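Local coordinates for protein formate-dependent phosphoribosylglycinamide formyltransferase (PDB 6KHR) that is an enzyme of the ATP-grasp superfamily, whose characteristic domain packs helices against antiparallel beta sheet, at residues A[267-272]-A[299-304]; A[278-283]-A[290-295]. One frame throughout, in Å; residues are numbered along the deposited sequence.

Contact 1: residues A[267-272]-A[299-304]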
ATOM      1  N   THR A 267      15.188  20.973  18.038  1.00 25.54           N
ATOM      2  CA  THR A 267      16.472  20.309  17.858  1.00 32.68           C
ATOM      3  C   THR A 267      16.841  19.469  19.083  1.00 37.16           C
ATOM      4  O   THR A 267      17.190  18.291  18.955  1.00 34.58           O
ATOM      5  CB  THR A 267      17.552  21.340  17.560  1.00 46.65           C
ATOM      6  OG1 THR A 267      17.392  22.433  18.473  1.00 75.80           O
ATOM      7  CG2 THR A 267      17.408  21.861  16.157  1.00 33.42           C
ATOM      8  N   ALA A 268      16.754  20.045  20.287  1.00 33.15           N
ATOM      9  CA  ALA A 268      17.175  19.266  21.455  1.00 35.65           C
ATOM     10  C   ALA A 268      16.244  18.085  21.676  1.00 35.37           C
ATOM     11  O   ALA A 268      16.701  16.970  21.975  1.00 35.93           O
ATOM     12  CB  ALA A 268      17.267  20.144  22.711  1.00 23.25           C
ATOM     13  N   ALA A 269      14.943  18.290  21.471  1.00 23.18           N
ATOM     14  CA  ALA A 269      14.013  17.176  21.610  1.00 37.22           C
ATOM     15  C   ALA A 269      14.272  16.108  20.554  1.00 30.70           C
ATOM     16  O   ALA A 269      14.261  14.908  20.861  1.00 32.61           O
ATOM     17  CB  ALA A 269      12.565  17.665  21.547  1.00 37.55           C
ATOM     18  N   LEU A 270      14.536  16.518  19.316  1.00 32.45           N
ATOM     19  CA  LEU A 270      14.746  15.523  18.265  1.00 39.33           C
ATOM     20  C   LEU A 270      16.064  14.789  18.457  1.00 38.17           C
ATOM     21  O   LEU A 270      16.147  13.585  18.192  1.00 35.06           O
ATOM     22  CB  LEU A 270      14.683  16.173  16.880  1.00 32.51           C
ATOM     23  CG  LEU A 270      14.798  15.225  15.685  1.00 36.02           C
ATOM     24  CD1 LEU A 270      13.511  14.441  15.428  1.00 31.37           C
ATOM     25  CD2 LEU A 270      15.183  15.989  14.471  1.00 29.86           C
ATOM     26  N   ASP A 271      17.104  15.487  18.932  1.00 56.64           N
ATOM     27  CA  ASP A 271      18.375  14.819  19.224  1.00 51.47           C
ATOM     28  C   ASP A 271      18.197  13.777  20.315  1.00 48.71           C
ATOM     29  O   ASP A 271      18.666  12.641  20.191  1.00 37.01           O
ATOM     30  CB  ASP A 271      19.445  15.833  19.638  1.00 69.10           C
ATOM     31  CG  ASP A 271      19.759  16.834  18.538  1.00106.50           C
ATOM     32  OD1 ASP A 271      19.740  16.450  17.350  1.00120.85           O
ATOM     33  OD2 ASP A 271      20.017  18.015  18.862  1.00120.60           O
ATOM     34  N   ALA A 272      17.505  14.150  21.393  1.00 43.62           N
ATOM     35  CA  ALA A 272      17.201  13.187  22.445  1.00 38.57           C
ATOM     36  C   ALA A 272      16.456  11.975  21.888  1.00 43.59           C
ATOM     37  O   ALA A 272      16.788  10.830  22.206  1.00 31.85           O
ATOM     38  CB  ALA A 272      16.375  13.865  23.543  1.00 29.49           C
ATOM     39  N   ASP A 299      11.587  20.166  25.900  1.00 57.96           N
ATOM     40  CA  ASP A 299      12.955  19.618  25.735  1.00 50.55           C
ATOM     41  C   ASP A 299      13.073  18.208  26.297  1.00 44.07           C
ATOM     42  O   ASP A 299      14.022  17.582  25.965  1.00 41.38           O
ATOM     43  CB  ASP A 299      13.941  20.221  26.730  1.00 72.97           C
ATOM     44  CG  ASP A 299      14.177  21.698  26.626  1.00100.30           C
ATOM     45  OD1 ASP A 299      13.238  22.426  26.762  1.00111.67           O
ATOM     46  OD2 ASP A 299      15.298  22.084  26.453  1.00107.02           O
ATOM     47  N   GLU A 300      12.186  17.778  27.181  1.00 38.17           N
ATOM     48  CA  GLU A 300      12.391  16.462  27.808  1.00 43.74           C
ATOM     49  C   GLU A 300      11.773  15.330  27.020  1.00 39.58           C
ATOM     50  O   GLU A 300      10.664  15.469  26.641  1.00 40.85           O
ATOM     51  CB  GLU A 300      11.822  16.517  29.213  1.00 44.59           C
ATOM     52  CG  GLU A 300      12.143  17.809  29.892  1.00 54.91           C
ATOM     53  CD  GLU A 300      13.586  17.870  30.331  1.00 60.97           C
ATOM     54  OE1 GLU A 300      13.970  18.830  30.974  1.00 56.32           O
ATOM     55  OE2 GLU A 300      14.297  16.937  30.025  1.00 53.02           O
ATOM     56  N   VAL A 301      12.513  14.239  26.866  1.00 45.98           N
ATOM     57  CA  VAL A 301      12.017  13.065  26.175  1.00 50.64           C
ATOM     58  C   VAL A 301      12.136  11.880  27.115  1.00 42.74           C
ATOM     59  O   VAL A 301      13.171  11.699  27.768  1.00 42.89           O
ATOM     60  CB  VAL A 301      12.776  12.827  24.862  1.00 37.86           C
ATOM     61  CG1 VAL A 301      12.218  11.600  24.137  1.00 42.86           C
ATOM     62  CG2 VAL A 301      12.666  14.083  23.989  1.00 31.62           C
ATOM     63  N   TYR A 302      11.062  11.106  27.215  1.00 23.89           N
ATOM     64  CA  TYR A 302      11.009   9.936  28.067  1.00 32.01           C
ATOM     65  C   TYR A 302      10.755   8.701  27.223  1.00 31.40           C
ATOM     66  O   TYR A 302       9.927   8.707  26.310  1.00 40.32           O
ATOM     67  CB  TYR A 302       9.919  10.050  29.119  1.00 27.78           C
ATOM     68  CG  TYR A 302      10.052  11.246  30.021  1.00 44.26           C
ATOM     69  CD1 TYR A 302       9.491  12.473  29.673  1.00 55.18           C
ATOM     70  CD2 TYR A 302      10.713  11.156  31.224  1.00 54.41           C
ATOM     71  CE1 TYR A 302       9.594  13.574  30.510  1.00 59.08           C
ATOM     72  CE2 TYR A 302      10.826  12.244  32.066  1.00 59.77           C
ATOM     73  CZ  TYR A 302      10.262  13.452  31.707  1.00 65.57           C
ATOM     74  OH  TYR A 302      10.375  14.534  32.553  1.00 71.70           O
ATOM     75  N   PHE A 303      11.487   7.651  27.533  1.00 41.73           N
ATOM     76  CA  PHE A 303      11.183   6.342  26.994  1.00 42.37           C
ATOM     77  C   PHE A 303       9.923   5.794  27.652  1.00 39.59           C
ATOM     78  O   PHE A 303       9.819   5.781  28.877  1.00 51.54           O
ATOM     79  CB  PHE A 303      12.360   5.399  27.232  1.00 47.84           C
ATOM     80  CG  PHE A 303      12.084   4.012  26.804  1.00 46.83           C
ATOM     81  CD1 PHE A 303      12.113   3.682  25.446  1.00 42.18           C
ATOM     82  CD2 PHE A 303      11.746   3.040  27.737  1.00 34.15           C
ATOM     83  CE1 PHE A 303      11.855   2.390  25.026  1.00 32.92           C
ATOM     84  CE2 PHE A 303      11.476   1.752  27.334  1.00 38.78           C
ATOM     85  CZ  PHE A 303      11.539   1.418  25.969  1.00 33.41           C
ATOM     86  N   ALA A 304       8.978   5.329  26.847  1.00 37.73           N
ATOM     87  CA  ALA A 304       7.839   4.625  27.426  1.00 37.44           C
ATOM     88  C   ALA A 304       7.769   3.159  27.042  1.00 49.01           C
ATOM     89  O   ALA A 304       7.408   2.336  27.887  1.00 59.00           O
ATOM     90  CB  ALA A 304       6.523   5.297  27.036  1.00 26.12           C
TER

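Contact 2: residues A[278-283]-A[290-295]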
ATOM      1  N   ALA A 278      17.596   5.040  18.993  1.00 27.94           N
ATOM      2  CA  ALA A 278      18.722   4.272  18.461  1.00 36.07           C
ATOM      3  C   ALA A 278      19.306   3.328  19.498  1.00 40.54           C
ATOM      4  O   ALA A 278      19.770   2.234  19.160  1.00 42.75           O
ATOM      5  CB  ALA A 278      19.807   5.206  17.949  1.00 25.60           C
ATOM      6  N   ARG A 279      19.305   3.734  20.771  1.00 47.02           N
ATOM      7  CA  ARG A 279      20.013   2.913  21.751  1.00 39.07           C
ATOM      8  C   ARG A 279      19.186   1.700  22.175  1.00 41.00           C
ATOM      9  O   ARG A 279      19.714   0.590  22.242  1.00 43.55           O
ATOM     10  CB  ARG A 279      20.448   3.771  22.942  1.00 37.15           C
ATOM     11  CG  ARG A 279      21.447   4.846  22.530  1.00 58.36           C
ATOM     12  CD  ARG A 279      22.004   5.671  23.681  1.00 72.19           C
ATOM     13  NE  ARG A 279      23.232   5.071  24.174  1.00 84.16           N
ATOM     14  CZ  ARG A 279      23.265   4.186  25.159  1.00105.32           C
ATOM     15  NH1 ARG A 279      22.135   3.827  25.750  1.00114.05           N
ATOM     16  NH2 ARG A 279      24.417   3.658  25.558  1.00115.14           N
ATOM     17  N   ILE A 280      17.888   1.857  22.425  1.00 39.26           N
ATOM     18  CA  ILE A 280      17.092   0.672  22.737  1.00 49.80           C
ATOM     19  C   ILE A 280      17.084  -0.297  21.559  1.00 50.44           C
ATOM     20  O   ILE A 280      17.084  -1.523  21.752  1.00 37.88           O
ATOM     21  CB  ILE A 280      15.657   1.044  23.167  1.00 39.05           C
ATOM     22  CG1 ILE A 280      14.949  -0.172  23.752  1.00 33.11           C
ATOM     23  CG2 ILE A 280      14.844   1.536  22.007  1.00 31.17           C
ATOM     24  CD1 ILE A 280      15.530  -0.607  25.048  1.00 36.15           C
ATOM     25  N   VAL A 281      17.121   0.214  20.321  1.00 39.96           N
ATOM     26  CA  VAL A 281      17.005  -0.688  19.184  1.00 50.43           C
ATOM     27  C   VAL A 281      18.292  -1.474  19.001  1.00 57.35           C
ATOM     28  O   VAL A 281      18.256  -2.679  18.712  1.00 57.92           O
ATOM     29  CB  VAL A 281      16.605   0.065  17.901  1.00 51.72           C
ATOM     30  CG1 VAL A 281      16.916  -0.786  16.656  1.00 34.60           C
ATOM     31  CG2 VAL A 281      15.109   0.398  17.930  1.00 45.59           C
ATOM     32  N   LYS A 282      19.452  -0.826  19.187  1.00 56.37           N
ATOM     33  CA  LYS A 282      20.714  -1.555  19.048  1.00 54.66           C
ATOM     34  C   LYS A 282      20.888  -2.593  20.152  1.00 42.74           C
ATOM     35  O   LYS A 282      21.498  -3.634  19.913  1.00 43.91           O
ATOM     36  CB  LYS A 282      21.910  -0.602  19.026  1.00 56.46           C
ATOM     37  CG  LYS A 282      22.234  -0.023  17.651  1.00 70.43           C
ATOM     38  CD  LYS A 282      23.541   0.766  17.676  1.00 90.60           C
ATOM     39  CE  LYS A 282      23.984   1.178  16.275  1.00 94.87           C
ATOM     40  NZ  LYS A 282      25.056   2.215  16.298  1.00 91.98           N
ATOM     41  N   ALA A 283      20.326  -2.354  21.339  1.00 34.77           N
ATOM     42  CA  ALA A 283      20.384  -3.369  22.383  1.00 36.23           C
ATOM     43  C   ALA A 283      19.580  -4.601  21.989  1.00 37.67           C
ATOM     44  O   ALA A 283      19.982  -5.730  22.286  1.00 52.89           O
ATOM     45  CB  ALA A 283      19.886  -2.801  23.713  1.00 38.29           C
ATOM     46  N   PHE A 290      11.126  -1.239  14.214  1.00 46.15           N
ATOM     47  CA  PHE A 290      10.823  -1.072  15.624  1.00 49.53           C
ATOM     48  C   PHE A 290      10.053   0.222  15.806  1.00 45.96           C
ATOM     49  O   PHE A 290      10.376   1.240  15.187  1.00 49.44           O
ATOM     50  CB  PHE A 290      12.108  -1.067  16.467  1.00 46.16           C
ATOM     51  CG  PHE A 290      12.904  -2.343  16.382  1.00 39.02           C
ATOM     52  CD1 PHE A 290      13.650  -2.646  15.245  1.00 44.18           C
ATOM     53  CD2 PHE A 290      12.919  -3.237  17.447  1.00 49.78           C
ATOM     54  CE1 PHE A 290      14.381  -3.813  15.169  1.00 45.32           C
ATOM     55  CE2 PHE A 290      13.654  -4.418  17.372  1.00 48.96           C
ATOM     56  CZ  PHE A 290      14.385  -4.701  16.230  1.00 49.49           C
ATOM     57  N   GLY A 291       9.008   0.165  16.639  1.00 38.90           N
ATOM     58  CA  GLY A 291       8.293   1.346  17.051  1.00 37.03           C
ATOM     59  C   GLY A 291       8.698   1.693  18.471  1.00 50.38           C
ATOM     60  O   GLY A 291       8.542   0.882  19.393  1.00 49.67           O
ATOM     61  N   VAL A 292       9.254   2.878  18.637  1.00 46.44           N
ATOM     62  CA  VAL A 292       9.770   3.285  19.937  1.00 51.17           C
ATOM     63  C   VAL A 292       8.855   4.366  20.462  1.00 42.75           C
ATOM     64  O   VAL A 292       8.689   5.414  19.820  1.00 32.78           O
ATOM     65  CB  VAL A 292      11.219   3.776  19.864  1.00 43.25           C
ATOM     66  CG1 VAL A 292      11.600   4.446  21.158  1.00 41.35           C
ATOM     67  CG2 VAL A 292      12.129   2.636  19.591  1.00 43.87           C
ATOM     68  N   GLU A 293       8.269   4.119  21.625  1.00 35.15           N
ATOM     69  CA  GLU A 293       7.291   5.025  22.190  1.00 37.80           C
ATOM     70  C   GLU A 293       7.961   6.015  23.128  1.00 40.26           C
ATOM     71  O   GLU A 293       8.728   5.621  24.017  1.00 36.70           O
ATOM     72  CB  GLU A 293       6.192   4.240  22.902  1.00 47.72           C
ATOM     73  CG  GLU A 293       5.266   3.520  21.931  1.00 61.44           C
ATOM     74  CD  GLU A 293       4.630   4.462  20.894  1.00 77.07           C
ATOM     75  OE1 GLU A 293       4.237   3.983  19.808  1.00 83.56           O
ATOM     76  OE2 GLU A 293       4.511   5.678  21.160  1.00 84.89           O
ATOM     77  N   LEU A 294       7.674   7.302  22.918  1.00 44.20           N
ATOM     78  CA  LEU A 294       8.243   8.377  23.720  1.00 43.79           C
ATOM     79  C   LEU A 294       7.162   9.358  24.177  1.00 48.57           C
ATOM     80  O   LEU A 294       6.091   9.482  23.578  1.00 53.48           O
ATOM     81  CB  LEU A 294       9.335   9.142  22.955  1.00 38.24           C
ATOM     82  CG  LEU A 294      10.387   8.333  22.215  1.00 35.45           C
ATOM     83  CD1 LEU A 294      11.246   9.271  21.404  1.00 23.67           C
ATOM     84  CD2 LEU A 294      11.214   7.591  23.215  1.00 34.12           C
ATOM     85  N   MET A 295       7.477  10.042  25.270  1.00 46.52           N
ATOM     86  CA  MET A 295       6.687  11.119  25.850  1.00 47.90           C
ATOM     87  C   MET A 295       7.527  12.383  25.825  1.00 36.43           C
ATOM     88  O   MET A 295       8.702  12.357  26.180  1.00 33.86           O
ATOM     89  CB  MET A 295       6.276  10.787  27.293  1.00 53.60           C
ATOM     90  CG  MET A 295       5.444   9.524  27.409  1.00 61.64           C
ATOM     91  SD  MET A 295       5.105   9.037  29.116  1.00 72.05           S
ATOM     92  CE  MET A 295       6.501   7.977  29.480  1.00 75.56           C
TER

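Contact 1: residues A[267-272]-A[299-304]
One methyl group of Val-301 settles between two alanines a helical turn apart. CG2 of Val-301 lies 3.7 Å from Ala-272 CB and 4.3 Å from Ala-269 CB, so the valine branch meets the helix between the i and i+3 positions and approaches the two methyls from directions roughly at right angles to each other. The same CG2 also rests on the backbone, 3.6 Å from Ala-269 O, a van der Waals approach to the carbonyl oxygen. The rotamer explains which branch does this work: with chi1 at -179°, CG1 is turned away from the backbone N, while CG2 stays on the N side of the strand and faces the helix. CG1 points instead to the side chain of Leu-294 on the adjoining strand, and Ala-272 CB also comes within 4.0 Å of Val-301 CB.

Small side chains let the helix come close at the start of the strand. Ala-269 CA and Asp-299 CA are 4.9 Å apart, and farther along Ala-272 CA and Val-301 CA stand at 6.4 Å. Around Asp-299 the contact is made largely by main chain, its O lying 4.4 Å from Ala-269 CA. No hydrogen bond crosses between 267-272 and 299-304, which leaves shape and apolar packing to join them; separately, Ser-266 OG is hydrogen-bonded to Ala-269 N at the start of the helix.

Val-301 is buried, whereas Asp-299 is exposed, and the packing therefore passes from solvent to interior within three residues. Strand 300-307 is outermost in its antiparallel sheet as counted within the chain, although Phe-303 makes a further backbone hydrogen bond with Pro-145. The N-terminal end of helix 267-284 is set against this strand, the helix-on-sheet layering found in the ATP-grasp domain.

Contact 2: residues A[278-283]-A[290-295]
The ring of Phe-290 takes Val-281 over one face: CG1 of the valine stands 4.3 Å from the ring centroid, 20° off the normal, in a CH-pi contact displaced toward the rim. There its closest ring atom is Phe-290 CD1, at 4.0 Å. The other valine methyl works nearer the root of the ring, with Val-281 CG2 3.6 Å from Phe-290 CB. The two branches of Val-281 thus share the aromatic side chain between its face and its stem, and the side chains run slantwise past each other. With chi1 at -61°, CG of Phe-290 lies beside the backbone N, which carries the ring under Val-281 CG1 and leaves CG2 against the CB. Leu-284, a little farther along the helix, also touches Phe-290.

Here the last turns of helix 267-284 lie on one face of an antiparallel sheet, the helix doubling back through a short connection into strand 288-297, as part of the ATP-grasp domain. The N-to-C directions of the short segments make 137°, nearer antiparallel than parallel, as expected from this reversal, with axes 9.5 Å apart at their closest. Phe-290 and Val-292, alternate residues of the strand, direct their side chains at the helix, while Glu-293 sits on the other face of the sheet, where its carboxylate oxygens are hydrogen-bonded to Thr-227 OG1 and His-249 NE2.

Val-292 carries the second half of the packing through a single methyl. Its CG2 touches Ile-280 CG2 at 3.8 Å and Val-281 CG2 at 4.1 Å, bridging two successive helix residues. Ile-280 contributes its gamma methyl only; the longer CG1-CD1 arm leads away from the strand. All four side chains are buried, and Val-281 reaches on past strand 288-297 to Val-230 and Cys-232 of the next strand.

Contacts 1 and 2 lie with their centres 12 Å apart and use the two ends of a single helix, 267-284, against neighbouring strands of one antiparallel sheet. Along the chain the order is 267-272, 278-283, 290-295, 299-304: helix, then strand 288-297, then back along strand 300-307, so that contact 2 is enclosed by contact 1. The two strands form a beta hairpin, probably hydrogen-bonded from Ala-304 N to Glu-293 O and from Tyr-302 N to Met-295 O. The helix thus covers both hairpin strands, contact 2 deep in the chain and contact 1 farther out, toward the surface, within the ATP-grasp family region.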